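Local coordinates for hydrolase family protein (Deinococcus radiodurans R1, PDB 3CNH) that is a predicted hydrolase of the haloacid dehalogenase-like superfamily and probably acts as a phosphatase, holding a sodium ion in its metal site, at residues A6-I11 against A154-E159; H180-V185 against E192-L197; M140-A145 against R167-Q172; L15-N18 against E23-A26; E90-A95 against F122-F127. All blocks are in the same frame, centred on the assembly; numbering follows the deposited sequence. Where two conformers were deposited one is given.

Overall arrangement
The five contacts sit around one parallel sheet with strand order 131-133, 103-108, 6-9, 161-165, 180-183. Interaction 1 lies on the central strand 6-9 and interaction 2 on the edge strand 180-183; their centres are about 13 Å apart. In interaction 5, V91 and A95 of helix 89-98 pack on W9, and L124 of the facing turn on I11. Interaction 4 touches interactions 1 and 5 through L15 and L16. Along the chain, interactions 4, 5, 3 and 2 close in that order, and 4 and 5 fall between the two halves of interaction 1. The segments of interactions 1 and 3 alternate, bringing D10 and K141 together at the phosphate, consistent with a haloacid dehalogenase-type hydrolase.

Interaction 1: residues A6-I11 against A154-E159; sequences ALFWDI and AQVRPE. With NA (sodium ion), chain C; PO4 (phosphate ion), chain D.
F8 and A6 point their side chains from strand 6-9 toward A154 and V156, where the chain leaves helix 144-154. The tight part is small and wholly apolar. F8 CZ comes within 3.7 Å of A154 CB, which approaches the ring obliquely. V156 CG2 lies at the ring edge, near its plane, 4.3 Å from F8 CE1, and also meets A6 CB at 4.1 Å; V156 was modelled in two conformers, so these two values hold for one of them. L151 backs both F8 and V156 from the helix. The solvent side is different: Q155, with positive phi, is the C-prime residue of a Schellman motif and turns away, while R157 is exposed and pairs with E160.

At the other end of the strand the chemistry becomes ionic. D10 CG, anti to the backbone N (chi1 178°), carries the carboxylate to the sodium ion, which OD2 binds at 2.4 Å. Phosphate O2, two waters, G12 and D166 complete the metal's shell. I11 N makes a weak hydrogen bond to phosphate O3 (3.4 Å). An aspartate following the central strand of a parallel sheet, bound to a metal, is characteristic of the haloacid dehalogenase fold.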
# COMPACT_ATOMS: atom_id res chain seq x y z
N ALA A 6 13.53 12.61 -3.89
CA ALA A 6 12.80 11.35 -4.00
C ALA A 6 11.38 11.50 -3.51
O ALA A 6 11.14 12.22 -2.57
CB ALA A 6 13.48 10.30 -3.17
N LEU A 7 10.46 10.82 -4.19
CA LEU A 7 9.05 10.70 -3.74
C LEU A 7 8.78 9.26 -3.35
O LEU A 7 9.21 8.30 -3.99
CB LEU A 7 8.04 11.12 -4.81
CG LEU A 7 7.98 12.59 -5.22
CD1 LEU A 7 9.06 12.80 -6.20
CD2 LEU A 7 6.59 12.88 -5.81
N PHE A 8 8.09 9.14 -2.21
CA PHE A 8 7.66 7.87 -1.65
C PHE A 8 6.14 7.84 -1.70
O PHE A 8 5.47 8.75 -1.21
CB PHE A 8 8.13 7.74 -0.21
CG PHE A 8 9.63 7.62 -0.06
CD1 PHE A 8 10.44 8.74 -0.09
CD2 PHE A 8 10.22 6.38 0.11
CE1 PHE A 8 11.82 8.63 0.03
CE2 PHE A 8 11.60 6.28 0.21
CZ PHE A 8 12.39 7.39 0.19
N TRP A 9 5.63 6.77 -2.30
CA TRP A 9 4.20 6.63 -2.55
C TRP A 9 3.54 5.45 -1.86
O TRP A 9 3.95 4.31 -1.95
CB TRP A 9 3.92 6.45 -4.06
CG TRP A 9 4.21 7.60 -4.94
CD1 TRP A 9 5.44 8.02 -5.40
CD2 TRP A 9 3.25 8.52 -5.50
NE1 TRP A 9 5.30 9.15 -6.16
CE2 TRP A 9 3.97 9.47 -6.25
CE3 TRP A 9 1.87 8.65 -5.40
CZ2 TRP A 9 3.34 10.51 -6.94
CZ3 TRP A 9 1.25 9.65 -6.08
CH2 TRP A 9 1.99 10.59 -6.82
N ASP A 10 2.49 5.81 -1.17
CA ASP A 10 1.50 4.84 -0.66
C ASP A 10 0.86 4.30 -1.95
O ASP A 10 0.79 5.01 -2.99
CB ASP A 10 0.53 5.66 0.19
CG ASP A 10 -0.58 4.91 0.77
OD1 ASP A 10 -0.44 3.73 1.04
OD2 ASP A 10 -1.63 5.60 1.03
N ILE A 11 0.41 3.06 -1.90
CA ILE A 11 -0.28 2.48 -3.08
C ILE A 11 -1.79 2.47 -2.86
O ILE A 11 -2.54 3.15 -3.54
CB ILE A 11 0.25 1.12 -3.47
CG1 ILE A 11 1.76 1.24 -3.78
CG2 ILE A 11 -0.50 0.56 -4.69
CD1 ILE A 11 2.44 -0.07 -4.18
N ALA A 154 16.83 4.36 0.15
CA ALA A 154 16.93 5.30 -1.00
C ALA A 154 18.15 6.20 -0.93
O ALA A 154 18.57 6.80 -1.93
CB ALA A 154 15.64 6.16 -1.11
N GLN A 155 18.75 6.26 0.25
CA GLN A 155 19.87 7.18 0.54
C GLN A 155 19.57 8.64 0.20
O GLN A 155 20.23 9.28 -0.61
CB GLN A 155 21.18 6.72 -0.07
CG GLN A 155 21.77 5.57 0.72
CD GLN A 155 22.26 6.00 2.10
OE1 GLN A 155 23.15 6.86 2.24
NE2 GLN A 155 21.68 5.42 3.12
N VAL A 156 18.50 9.11 0.82
CA VAL A 156 18.18 10.54 0.74
C VAL A 156 17.87 11.06 2.12
O VAL A 156 17.45 10.32 3.02
CB VAL A 156 17.04 10.89 -0.23
CG1 VAL A 156 17.35 10.43 -1.63
CG2 VAL A 156 15.73 10.36 0.24
N ARG A 157 18.19 12.31 2.31
CA ARG A 157 17.98 13.00 3.59
C ARG A 157 16.47 13.22 3.78
O ARG A 157 15.75 13.37 2.80
CB ARG A 157 18.69 14.37 3.61
CG ARG A 157 20.21 14.29 3.39
CD ARG A 157 20.89 15.62 3.27
NE ARG A 157 22.34 15.40 3.21
CZ ARG A 157 23.05 15.33 2.09
NH1 ARG A 157 22.48 15.53 0.90
NH2 ARG A 157 24.36 15.11 2.16
N PRO A 158 16.00 13.27 5.02
CA PRO A 158 14.55 13.44 5.22
C PRO A 158 13.97 14.63 4.48
O PRO A 158 12.93 14.52 3.85
CB PRO A 158 14.43 13.61 6.73
CG PRO A 158 15.57 12.81 7.28
CD PRO A 158 16.71 12.96 6.26
N GLU A 159 14.70 15.73 4.48
CA GLU A 159 14.20 16.99 3.88
C GLU A 159 14.25 17.00 2.37
O GLU A 159 13.73 17.92 1.72
CB GLU A 159 14.92 18.21 4.45
CG GLU A 159 14.55 18.38 5.89
CD GLU A 159 15.20 19.59 6.53
OE1 GLU A 159 15.93 20.31 5.85
OE2 GLU A 159 14.94 19.82 7.71
NA NA C . -3.35 4.25 1.97
P PO4 D . -1.01 0.89 1.57
O1 PO4 D . 0.06 1.22 2.50
O2 PO4 D . -2.11 1.96 1.64
O3 PO4 D . -0.59 0.55 0.13
O4 PO4 D . -1.79 -0.35 2.01
O HOH W 1 -5.42 3.26 2.40
O HOH W 2 -2.55 4.54 4.06

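Interaction 2: residues H180-V185 against E192-L197; sequences HAVQCV and EELAAL
V182 and E193 form the heart of the contact between strand 180-183 and helix 187-196, with their CA atoms 7.1 Å apart. Followed outward, E193 shows how a charged residue can serve an apolar surface. Its CB rests on V182, 3.8 Å from CG1 and 4.2 Å from CG2, so the base of the side chain meets both methyls. CG comes no nearer than CB and only links it to the carboxylate. There chi2 (-149°) departs somewhat from fully extended, and the carboxylate lies alongside V182 CG1, with CD 4.0 Å and OE2 4.1 Å from that methyl. At the tip it is OE2, rather than OE1, that accepts a hydrogen bond from Q189, one turn earlier in the helix.

V182 holds this position with CG1 anti to the backbone N (chi1 -179°), which leaves CG2 to face the leucines: L194 CD2 lies 4.3 Å from it and L197 CD1 4.4 Å. L197 also reaches the start of the strand, where its CD1 is 4.1 Å from H180 CB while CD2 approaches the imidazole obliquely. Both leucines also pack on V162 of the adjacent strand, so the end of the helix and the residue after it lie across two strands at this margin of the sheet.

No hydrogen bond joins the two segments. The amide of Q189 bonds Q183 O and V185 N as well as E193; the chemistry implies that Q189 makes the polar link between strand and helix, while the segments themselves fit through methyl and methylene groups.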
# COMPACT_ATOMS: atom_id res chain seq x y z
N HIS A 180 9.14 15.67 4.10
CA HIS A 180 7.97 16.39 3.64
C HIS A 180 6.90 15.34 3.41
O HIS A 180 7.18 14.16 3.22
CB HIS A 180 8.24 17.11 2.35
CG HIS A 180 9.26 18.19 2.49
ND1 HIS A 180 8.98 19.39 3.10
CD2 HIS A 180 10.57 18.24 2.12
CE1 HIS A 180 10.07 20.14 3.10
NE2 HIS A 180 11.05 19.47 2.52
N ALA A 181 5.65 15.78 3.45
CA ALA A 181 4.54 14.87 3.20
C ALA A 181 3.33 15.65 2.74
O ALA A 181 3.14 16.81 3.09
CB ALA A 181 4.21 14.04 4.46
N VAL A 182 2.58 15.00 1.87
CA VAL A 182 1.30 15.51 1.39
C VAL A 182 0.23 14.44 1.49
O VAL A 182 0.46 13.31 1.08
CB VAL A 182 1.36 15.90 -0.10
CG1 VAL A 182 0.00 16.45 -0.54
CG2 VAL A 182 2.47 16.98 -0.32
N GLN A 183 -0.90 14.81 2.06
CA GLN A 183 -2.05 13.91 2.12
C GLN A 183 -2.78 13.90 0.79
O GLN A 183 -3.22 14.92 0.31
CB GLN A 183 -3.03 14.32 3.20
CG GLN A 183 -4.06 13.24 3.48
CD GLN A 183 -5.00 13.59 4.60
OE1 GLN A 183 -4.87 14.65 5.23
NE2 GLN A 183 -5.96 12.71 4.90
N CYS A 184 -2.89 12.73 0.19
CA CYS A 184 -3.54 12.60 -1.12
C CYS A 184 -5.05 12.56 -0.97
O CYS A 184 -5.60 11.65 -0.31
CB CYS A 184 -3.08 11.33 -1.83
SG CYS A 184 -3.86 11.11 -3.46
N VAL A 185 -5.69 13.61 -1.47
CA VAL A 185 -7.15 13.73 -1.50
C VAL A 185 -7.62 13.49 -2.92
O VAL A 185 -8.51 12.69 -3.18
CB VAL A 185 -7.60 15.10 -1.02
CG1 VAL A 185 -9.11 15.27 -1.23
CG2 VAL A 185 -7.25 15.24 0.47
N GLU A 192 -0.94 20.08 -7.22
CA GLU A 192 -0.67 21.46 -6.81
C GLU A 192 0.23 21.51 -5.61
O GLU A 192 1.12 22.35 -5.56
CB GLU A 192 -1.93 22.27 -6.47
CG GLU A 192 -1.69 23.80 -6.53
CD GLU A 192 -0.43 24.30 -5.78
OE1 GLU A 192 0.52 24.88 -6.41
OE2 GLU A 192 -0.39 24.11 -4.54
N GLU A 193 -0.02 20.64 -4.64
CA GLU A 193 0.80 20.65 -3.43
C GLU A 193 2.21 20.18 -3.70
O GLU A 193 3.15 20.72 -3.16
CB GLU A 193 0.17 19.86 -2.29
CG GLU A 193 -1.19 20.41 -1.90
CD GLU A 193 -1.47 20.20 -0.41
OE1 GLU A 193 -0.61 20.65 0.37
OE2 GLU A 193 -2.52 19.64 -0.04
N LEU A 194 2.36 19.16 -4.54
CA LEU A 194 3.71 18.76 -4.96
C LEU A 194 4.43 19.92 -5.68
O LEU A 194 5.62 20.14 -5.47
CB LEU A 194 3.70 17.52 -5.84
CG LEU A 194 3.35 16.24 -5.07
CD1 LEU A 194 3.14 15.06 -6.03
CD2 LEU A 194 4.37 15.89 -3.98
N ALA A 195 3.71 20.65 -6.53
CA ALA A 195 4.31 21.75 -7.28
C ALA A 195 4.81 22.82 -6.34
O ALA A 195 5.82 23.47 -6.58
CB ALA A 195 3.32 22.34 -8.30
N ALA A 196 4.11 22.96 -5.21
CA ALA A 196 4.49 23.96 -4.19
C ALA A 196 5.84 23.60 -3.56
O ALA A 196 6.55 24.47 -3.06
CB ALA A 196 3.41 24.16 -3.12
N LEU A 197 6.20 22.33 -3.65
CA LEU A 197 7.47 21.85 -3.13
C LEU A 197 8.54 21.78 -4.20
O LEU A 197 9.65 21.33 -3.96
CB LEU A 197 7.34 20.45 -2.52
CG LEU A 197 6.47 20.32 -1.28
CD1 LEU A 197 6.38 18.85 -0.82
CD2 LEU A 197 7.08 21.17 -0.16

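Interaction 3: residues M140-A145 against R167-Q172; sequences MKPNPA and RLQNVQ. With PO4 (phosphate ion), chain D.
K141 NZ is gripped from several sides: it donates to phosphate O1 at 3.0 Å, forms salt bridges with D165 and D10, and is hydrogen-bonded to L107 O. The bend at chi3 (-64°) turns the amine toward these acceptors, while the stem of the lysine crosses N170 at about a right angle. There K141 CB lies 3.5 Å from N170 OD1. With an alanine here, the amine is lost, and D165, D10 and the phosphate would probably be left without the positive charge they share.

P142, which follows a cis peptide bond, brings its CB to 3.2 Å from N170 OD1, with no hydrogen bond. Its CG meets the tip of the extended Q169 chain, 3.8 Å from NE2. N170 ND2 makes a weak hydrogen bond to D165 OD1, a second-shell link to the lysine's own partner. A lysine paired with aspartates beside a phosphate is consistent with the active-site lysine of the haloacid dehalogenase superfamily.

N143 is the N-cap of helix 144-154: its OD1 accepts from A145 N at 2.9 Å. The contact thus joins the beginnings of helices 144-154 and 168-176, and the latter packs through V171 on A181 and Q183 of strand 180-183.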
# COMPACT_ATOMS: atom_id res chain seq x y z
N MSE A 140 5.93 -1.85 9.30
CA MSE A 140 4.78 -1.26 8.61
C MSE A 140 4.55 0.19 9.02
O MSE A 140 4.87 0.61 10.13
CB MSE A 140 3.50 -2.07 8.90
CG MSE A 140 3.06 -1.87 10.29
SE MSE A 140 1.33 -2.75 10.66
CE MSE A 140 1.94 -4.31 10.59
N LYS A 141 4.04 0.98 8.09
CA LYS A 141 3.55 2.30 8.45
C LYS A 141 2.48 2.03 9.51
O LYS A 141 1.76 1.03 9.41
CB LYS A 141 2.92 2.99 7.23
CG LYS A 141 3.87 3.30 6.13
CD LYS A 141 3.16 4.04 4.97
CE LYS A 141 2.13 3.21 4.33
NZ LYS A 141 1.58 3.75 3.07
N PRO A 142 2.29 2.94 10.45
CA PRO A 142 2.88 4.27 10.61
C PRO A 142 4.11 4.30 11.51
O PRO A 142 4.46 5.33 12.08
CB PRO A 142 1.74 5.04 11.29
CG PRO A 142 1.18 4.04 12.21
CD PRO A 142 1.22 2.72 11.44
N ASN A 143 4.73 3.15 11.68
CA ASN A 143 5.95 3.05 12.51
C ASN A 143 7.02 4.02 12.02
O ASN A 143 7.37 4.01 10.83
CB ASN A 143 6.50 1.63 12.49
CG ASN A 143 7.61 1.40 13.50
OD1 ASN A 143 8.22 2.33 14.03
ND2 ASN A 143 7.91 0.12 13.75
N PRO A 144 7.50 4.91 12.89
CA PRO A 144 8.55 5.81 12.42
C PRO A 144 9.71 5.05 11.76
O PRO A 144 10.36 5.55 10.84
CB PRO A 144 9.01 6.51 13.70
CG PRO A 144 7.78 6.46 14.59
CD PRO A 144 7.10 5.18 14.28
N ALA A 145 9.97 3.83 12.26
CA ALA A 145 11.08 3.02 11.71
C ALA A 145 10.89 2.71 10.22
O ALA A 145 11.87 2.53 9.48
CB ALA A 145 11.24 1.71 12.49
N ARG A 167 -3.72 8.78 4.38
CA ARG A 167 -4.04 8.86 5.82
C ARG A 167 -3.20 9.91 6.53
O ARG A 167 -1.97 9.86 6.50
CB ARG A 167 -3.84 7.49 6.49
CG ARG A 167 -4.66 6.39 5.86
CD ARG A 167 -4.45 5.04 6.56
NE ARG A 167 -4.86 3.89 5.74
CZ ARG A 167 -5.95 3.17 5.96
NH1 ARG A 167 -6.72 3.45 6.99
NH2 ARG A 167 -6.25 2.16 5.16
N LEU A 168 -3.89 10.80 7.24
CA LEU A 168 -3.25 11.86 8.00
C LEU A 168 -2.23 11.30 9.00
O LEU A 168 -1.16 11.85 9.15
CB LEU A 168 -4.25 12.71 8.73
CG LEU A 168 -3.68 13.86 9.56
CD1 LEU A 168 -2.96 14.91 8.70
CD2 LEU A 168 -4.84 14.46 10.36
N GLN A 169 -2.59 10.21 9.68
CA GLN A 169 -1.66 9.64 10.66
C GLN A 169 -0.32 9.28 10.02
O GLN A 169 0.76 9.47 10.62
CB GLN A 169 -2.27 8.41 11.34
CG GLN A 169 -1.43 7.77 12.45
CD GLN A 169 -2.19 6.61 13.11
OE1 GLN A 169 -3.35 6.36 12.75
NE2 GLN A 169 -1.55 5.90 14.05
N ASN A 170 -0.37 8.81 8.78
CA ASN A 170 0.85 8.42 8.03
C ASN A 170 1.63 9.66 7.58
O ASN A 170 2.86 9.70 7.60
CB ASN A 170 0.56 7.49 6.87
CG ASN A 170 0.33 6.07 7.32
OD1 ASN A 170 0.95 5.65 8.28
ND2 ASN A 170 -0.47 5.32 6.61
N VAL A 171 0.89 10.69 7.17
CA VAL A 171 1.51 11.96 6.77
C VAL A 171 2.25 12.58 7.95
O VAL A 171 3.42 13.04 7.86
CB VAL A 171 0.44 12.94 6.18
CG1 VAL A 171 1.00 14.35 6.04
CG2 VAL A 171 -0.08 12.35 4.86
N GLN A 172 1.57 12.55 9.08
CA GLN A 172 2.14 13.12 10.30
C GLN A 172 3.38 12.35 10.76
O GLN A 172 4.35 12.93 11.22
CB GLN A 172 1.09 13.26 11.41
CG GLN A 172 -0.00 14.27 11.08
CD GLN A 172 -1.11 14.28 12.08
OE1 GLN A 172 -1.46 13.24 12.63
NE2 GLN A 172 -1.70 15.45 12.32
P PO4 D . -1.01 0.89 1.57
O1 PO4 D . 0.06 1.22 2.50
O2 PO4 D . -2.11 1.96 1.64
O3 PO4 D . -0.59 0.55 0.13
O4 PO4 D . -1.79 -0.35 2.01

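Interaction 4: residues L15-N18 against E23-A26; sequences LLTN and EQRA
Q24 reaches from helix 22-32 to N18 and donates one hydrogen bond, NE2 to N18 O, at 2.8 Å with an N-H...O angle of 153°. The acceptor lies almost in the plane of the Q24 amide, whereas the donor stands well above the carbonyl plane of N18, 41° out of it. The amide therefore meets the peptide from above. Q24 OE1 comes along 3.2 Å from N18 O, but as two acceptors these make no bond; OE1 is also 4.2 Å from N18 CB. T17 adds a looser contact, its OG1 3.9 Å from Q24 NE2. Q24 was modelled in two conformers, and these values belong to one of them.

The Q24 side chain is extended beyond CG (chi2 166°), which lets it span the gap between the backbones, whose nearest CA atoms, N18 and Q24, are 8.4 Å apart.

The next shell fixes both ends. D21, immediately before helix 22-32, accepts from Q24 N through OD1 and from N18 ND2 through OD2, so one carboxylate ties the helix to the loop a second time. T17 OG1 is hydrogen-bonded to Q86 N and to Q84 O, and T17 O takes a bond from R118. N18 itself is within about 4 Å of both the bound phosphate and the sodium ion, at nearest atoms of its side chain.

This is the way out of strand 6-9 into the helices that follow, consistent with the route to a cap in this superfamily. The chemistry implies a polar, directional join at the surface, resting on a single bond between the two segments.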
# COMPACT_ATOMS: atom_id res chain seq x y z
N LEU A 15 -2.68 5.30 -5.48
CA LEU A 15 -2.47 4.83 -6.86
C LEU A 15 -3.54 3.84 -7.31
O LEU A 15 -3.97 3.81 -8.46
CB LEU A 15 -1.09 4.17 -6.99
CG LEU A 15 0.10 5.13 -6.80
CD1 LEU A 15 1.41 4.34 -6.69
CD2 LEU A 15 0.12 6.17 -7.92
N LEU A 16 -3.93 3.02 -6.37
CA LEU A 16 -4.96 1.99 -6.56
C LEU A 16 -5.92 2.03 -5.40
O LEU A 16 -5.69 2.71 -4.41
CB LEU A 16 -4.32 0.59 -6.59
CG LEU A 16 -3.16 0.30 -7.57
CD1 LEU A 16 -2.60 -1.12 -7.34
CD2 LEU A 16 -3.57 0.52 -9.02
N THR A 17 -6.99 1.28 -5.54
CA THR A 17 -7.90 1.08 -4.41
C THR A 17 -7.12 0.30 -3.35
O THR A 17 -6.05 -0.24 -3.60
CB THR A 17 -9.14 0.24 -4.81
OG1 THR A 17 -8.70 -1.01 -5.38
CG2 THR A 17 -10.00 0.99 -5.79
N ASN A 18 -7.64 0.25 -2.14
CA ASN A 18 -7.05 -0.64 -1.13
C ASN A 18 -7.16 -2.07 -1.62
O ASN A 18 -7.98 -2.36 -2.47
CB ASN A 18 -7.73 -0.48 0.21
CG ASN A 18 -7.43 0.86 0.83
OD1 ASN A 18 -6.28 1.29 0.80
ND2 ASN A 18 -8.44 1.53 1.32
N GLU A 23 -14.30 -2.89 3.60
CA GLU A 23 -15.46 -2.92 2.70
C GLU A 23 -15.36 -4.07 1.71
O GLU A 23 -16.31 -4.80 1.44
CB GLU A 23 -15.63 -1.57 1.98
CG GLU A 23 -15.86 -0.39 2.96
CD GLU A 23 -14.59 0.22 3.62
OE1 GLU A 23 -13.42 -0.16 3.34
OE2 GLU A 23 -14.77 1.15 4.45
N GLN A 24 -14.17 -4.24 1.20
CA GLN A 24 -13.88 -5.31 0.26
C GLN A 24 -14.00 -6.68 0.91
O GLN A 24 -14.57 -7.60 0.33
CB GLN A 24 -12.49 -5.13 -0.31
CG GLN A 24 -12.38 -3.86 -1.18
CD GLN A 24 -10.98 -3.51 -1.46
OE1 GLN A 24 -10.11 -3.83 -0.67
NE2 GLN A 24 -10.73 -2.83 -2.61
N ARG A 25 -13.47 -6.78 2.11
CA ARG A 25 -13.57 -8.09 2.83
C ARG A 25 -15.02 -8.44 3.06
O ARG A 25 -15.45 -9.59 2.88
CB ARG A 25 -12.77 -8.09 4.14
CG ARG A 25 -11.29 -7.84 3.96
CD ARG A 25 -10.50 -8.16 5.22
NE ARG A 25 -11.04 -7.48 6.38
CZ ARG A 25 -10.66 -6.29 6.80
NH1 ARG A 25 -9.72 -5.61 6.18
NH2 ARG A 25 -11.24 -5.78 7.86
N ALA A 26 -15.81 -7.42 3.36
CA ALA A 26 -17.24 -7.62 3.67
C ALA A 26 -17.94 -8.19 2.46
O ALA A 26 -18.76 -9.11 2.55
CB ALA A 26 -17.92 -6.27 4.07

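Interaction 5: residues E90-A95 against F122-F127; sequences EVLALA and FGLGEF
The backbones of L92 and L124 pass 8.8 Å apart at their CA atoms and those of A95 and F127 close to 7.2 Å, as helix 89-98 runs by the turn that follows helix 112-122. That helix ends in a Schellman motif at G123, which has positive phi, and the chain then makes an irregular helical turn through L124 to E126, with F127 N bonded back to L124 O. In the haloacid dehalogenase fold of this chain, the turn leads on toward strand 131-133.

F127 and L92 fill most of the interface. F127 CG takes the position between backbone N and carbonyl carbon (chi1 61°), which swings the ring in toward the helix. A95 lies on one face of it: its CB is 3.6 Å from F127 CE1 and 4.0 Å from CD1, and its carbonyl carbon sits over that face. Further round, F127 CZ meets L92 CD2 at 4.0 Å, an oblique approach in which the two side chains cross at about a right angle. L92 CD2 touches L124 CD2 as well, at 4.1 Å; L92 has two deposited conformers, and its contacts are those of one.

Shortening F127 to an alanine removes the ring, and a gap would probably open between helix 89-98 and the 124-127 turn, leaving A95 CB and L92 CD2 without their partner. Beyond the contact, A95 and V91 pack on W9 of strand 6-9, and R96 bonds to F122 O.

The opposite face of the F127 ring is covered from within its own turn: L124 O stands 3.7 Å above the ring centre.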
# COMPACT_ATOMS: atom_id res chain seq x y z
N GLU A 90 -6.73 8.95 -12.24
CA GLU A 90 -6.15 10.29 -12.27
C GLU A 90 -4.83 10.38 -11.50
O GLU A 90 -3.88 11.04 -11.94
CB GLU A 90 -7.14 11.36 -11.79
CG GLU A 90 -8.44 11.45 -12.57
CD GLU A 90 -9.46 12.39 -11.92
OE1 GLU A 90 -9.31 12.74 -10.71
OE2 GLU A 90 -10.44 12.78 -12.60
N VAL A 91 -4.78 9.73 -10.36
CA VAL A 91 -3.56 9.76 -9.52
C VAL A 91 -2.47 8.93 -10.20
O VAL A 91 -1.28 9.29 -10.24
CB VAL A 91 -3.80 9.36 -8.08
CG1 VAL A 91 -2.48 9.30 -7.35
CG2 VAL A 91 -4.73 10.37 -7.44
N LEU A 92 -2.88 7.81 -10.75
CA LEU A 92 -1.95 6.97 -11.54
C LEU A 92 -1.31 7.73 -12.63
O LEU A 92 -0.10 7.66 -12.85
CB LEU A 92 -2.66 5.82 -12.24
CG LEU A 92 -2.76 4.60 -11.38
CD1 LEU A 92 -3.67 3.57 -11.98
CD2 LEU A 92 -1.37 4.03 -11.16
N ALA A 93 -2.13 8.47 -13.35
CA ALA A 93 -1.64 9.24 -14.47
C ALA A 93 -0.63 10.29 -14.02
O ALA A 93 0.36 10.55 -14.68
CB ALA A 93 -2.81 9.91 -15.24
N LEU A 94 -0.91 10.89 -12.88
CA LEU A 94 -0.01 11.92 -12.32
C LEU A 94 1.35 11.30 -11.99
O LEU A 94 2.43 11.81 -12.31
CB LEU A 94 -0.62 12.52 -11.05
CG LEU A 94 0.26 13.45 -10.21
CD1 LEU A 94 0.76 14.66 -10.98
CD2 LEU A 94 -0.48 13.88 -8.91
N ALA A 95 1.25 10.17 -11.31
CA ALA A 95 2.46 9.46 -10.86
C ALA A 95 3.28 9.02 -12.07
O ALA A 95 4.49 9.16 -12.12
CB ALA A 95 2.14 8.28 -9.96
N PHE A 122 -0.89 -3.53 -12.76
CA PHE A 122 -1.03 -2.10 -13.04
C PHE A 122 0.26 -1.41 -13.47
O PHE A 122 0.32 -0.20 -13.60
CB PHE A 122 -1.72 -1.39 -11.88
CG PHE A 122 -3.08 -1.94 -11.63
CD1 PHE A 122 -4.12 -1.64 -12.46
CD2 PHE A 122 -3.30 -2.82 -10.59
CE1 PHE A 122 -5.39 -2.19 -12.26
CE2 PHE A 122 -4.56 -3.40 -10.36
CZ PHE A 122 -5.62 -3.06 -11.20
N GLY A 123 1.27 -2.23 -13.71
CA GLY A 123 2.57 -1.71 -14.19
C GLY A 123 3.23 -0.66 -13.31
O GLY A 123 3.83 0.32 -13.80
N LEU A 124 3.12 -0.88 -12.00
CA LEU A 124 3.61 0.11 -11.03
C LEU A 124 5.13 0.32 -11.13
O LEU A 124 5.66 1.37 -10.84
CB LEU A 124 3.18 -0.21 -9.61
CG LEU A 124 1.66 -0.35 -9.40
CD1 LEU A 124 1.34 -0.64 -7.91
CD2 LEU A 124 0.88 0.88 -9.92
N GLY A 125 5.79 -0.74 -11.55
CA GLY A 125 7.23 -0.76 -11.72
C GLY A 125 7.73 0.09 -12.86
O GLY A 125 8.92 0.32 -12.99
N GLU A 126 6.83 0.60 -13.67
CA GLU A 126 7.26 1.44 -14.76
C GLU A 126 7.69 2.79 -14.24
O GLU A 126 8.55 3.45 -14.81
CB GLU A 126 6.14 1.60 -15.79
CG GLU A 126 5.84 0.26 -16.45
CD GLU A 126 4.65 0.28 -17.41
OE1 GLU A 126 4.17 1.38 -17.78
OE2 GLU A 126 4.20 -0.82 -17.79
N PHE A 127 7.14 3.16 -13.09
CA PHE A 127 7.42 4.49 -12.53
C PHE A 127 7.93 4.51 -11.09
O PHE A 127 8.36 5.56 -10.59
CB PHE A 127 6.23 5.44 -12.73
CG PHE A 127 4.96 4.98 -12.05
CD1 PHE A 127 4.68 5.34 -10.76
CD2 PHE A 127 4.04 4.19 -12.73
CE1 PHE A 127 3.51 4.92 -10.14
CE2 PHE A 127 2.88 3.78 -12.13
CZ PHE A 127 2.61 4.14 -10.83